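Local coordinates for hypothetical protein BP2299 (Bordetella pertussis Tohama I, PDB 2FQP) that is of unknown function but adopts the double-stranded beta-helix fold of the cupins and binds a zinc ion, at residues L51-E56 against N78-S83. Numbering follows the deposited sequence.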
# COMPACT_ATOMS: atom_id res chain seq x y z
N LEU A 51 6.45 -11.92 12.82
CA LEU A 51 6.26 -12.39 14.17
C LEU A 51 5.83 -11.17 14.96
O LEU A 51 6.56 -10.17 14.99
CB LEU A 51 7.55 -13.00 14.70
CG LEU A 51 7.55 -13.48 16.16
CD1 LEU A 51 6.45 -14.48 16.38
CD2 LEU A 51 8.89 -14.11 16.50
N LEU A 52 4.64 -11.23 15.53
CA LEU A 52 4.09 -10.08 16.26
C LEU A 52 4.10 -10.35 17.75
O LEU A 52 3.49 -11.32 18.22
CB LEU A 52 2.68 -9.76 15.80
CG LEU A 52 2.46 -9.61 14.30
CD1 LEU A 52 0.96 -9.63 13.97
CD2 LEU A 52 3.14 -8.35 13.83
N GLU A 53 4.81 -9.51 18.49
CA GLU A 53 4.90 -9.62 19.97
C GLU A 53 4.02 -8.57 20.59
O GLU A 53 4.17 -7.40 20.33
CB GLU A 53 6.32 -9.38 20.43
CG GLU A 53 7.28 -10.43 19.90
CD GLU A 53 8.69 -10.33 20.46
OE1 GLU A 53 9.23 -9.21 20.67
OE2 GLU A 53 9.29 -11.41 20.66
N THR A 54 3.06 -9.02 21.37
CA THR A 54 2.12 -8.14 22.02
C THR A 54 2.21 -8.46 23.49
O THR A 54 2.91 -9.40 23.89
CB THR A 54 0.71 -8.37 21.46
OG1 THR A 54 0.32 -9.73 21.72
CG2 THR A 54 0.70 -8.13 19.98
N PRO A 55 1.61 -7.62 24.32
CA PRO A 55 1.68 -7.86 25.74
C PRO A 55 1.29 -9.30 26.16
O PRO A 55 1.85 -9.83 27.09
CB PRO A 55 0.71 -6.82 26.30
CG PRO A 55 0.80 -5.69 25.38
CD PRO A 55 0.87 -6.37 24.01
N GLU A 56 0.34 -9.94 25.48
CA GLU A 56 -0.14 -11.26 25.88
C GLU A 56 0.59 -12.46 25.28
O GLU A 56 0.40 -13.58 25.71
CB GLU A 56 -1.63 -11.37 25.54
CG GLU A 56 -2.52 -10.42 26.37
CD GLU A 56 -2.58 -8.95 25.89
OE1 GLU A 56 -2.19 -8.61 24.77
OE2 GLU A 56 -3.07 -8.10 26.65
N ASN A 78 5.84 -5.21 19.14
CA ASN A 78 7.11 -5.30 18.51
C ASN A 78 6.90 -6.22 17.31
O ASN A 78 6.22 -7.23 17.40
CB ASN A 78 8.20 -5.86 19.42
CG ASN A 78 9.56 -5.99 18.70
OD1 ASN A 78 9.92 -5.12 17.93
ND2 ASN A 78 10.28 -7.11 18.93
N VAL A 79 7.45 -5.85 16.16
CA VAL A 79 7.26 -6.65 14.98
C VAL A 79 8.61 -7.12 14.49
O VAL A 79 9.48 -6.32 14.33
CB VAL A 79 6.64 -5.80 13.84
CG1 VAL A 79 6.49 -6.60 12.57
CG2 VAL A 79 5.29 -5.29 14.26
N ILE A 80 8.70 -8.40 14.18
CA ILE A 80 9.94 -9.06 13.85
C ILE A 80 9.80 -9.76 12.51
O ILE A 80 8.78 -10.40 12.22
CB ILE A 80 10.34 -10.11 14.93
CG1 ILE A 80 10.71 -9.44 16.25
CG2 ILE A 80 11.52 -10.98 14.49
CD1 ILE A 80 10.68 -10.41 17.43
N ASN A 81 10.85 -9.68 11.69
CA ASN A 81 10.97 -10.44 10.45
C ASN A 81 11.79 -11.72 10.74
O ASN A 81 13.01 -11.65 10.86
CB ASN A 81 11.72 -9.62 9.41
CG ASN A 81 12.00 -10.39 8.16
OD1 ASN A 81 11.34 -11.40 7.86
ND2 ASN A 81 12.98 -9.91 7.38
N PRO A 82 11.12 -12.88 10.84
CA PRO A 82 11.83 -14.09 11.24
C PRO A 82 12.54 -14.80 10.08
O PRO A 82 13.13 -15.87 10.27
CB PRO A 82 10.70 -14.97 11.75
CG PRO A 82 9.54 -14.63 10.86
CD PRO A 82 9.67 -13.14 10.61
N SER A 83 12.47 -14.23 8.88
CA SER A 83 12.99 -14.88 7.69
C SER A 83 14.44 -14.49 7.41
O SER A 83 14.99 -13.60 8.02
CB SER A 83 12.13 -14.54 6.48
OG SER A 83 10.83 -15.11 6.61
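Glu-53 and Asn-78 are joined twice, through backbone and side chains. As an antiparallel hydrogen-bonded pair they exchange Glu-53 N to Asn-78 O (2.9 Å) and Asn-78 N to Glu-53 O (3.0 Å). On the same face their side chains run alongside each other, and Asn-78 ND2 donates to Glu-53 OE1 at 2.9 Å. That bond is nearly straight (175°) and lies in the amide plane, yet it reaches the oxygen from above the carboxylate, the two planes being 58° apart. The carboxylate also slants across the tip of Ile-80, where Glu-53 CD lies 3.6 Å from Ile-80 CD1. Two residues along, Leu-51 and Ile-80 form the second hydrogen-bonded pair, Leu-51 N lying 2.8 Å from Ile-80 O. On the other face, between these pairs, Leu-52 CD2 packs 3.8 Å from Val-79 CG2; with CG beside the backbone N (chi1 -51°), the end of Leu-52 leans toward Val-79. Val-79 also approaches the bound zinc, held by His-34, His-36 and His-77. In the second shell, Glu-30 OE1 takes another hydrogen bond from Asn-78 ND2, which should restrict the amide's rotation. Strands 48-54 and 76-80 are the central pair of one cupin sheet, flanked within the chain by 57-63 beside 48-54 and 34-35 beside 76-80.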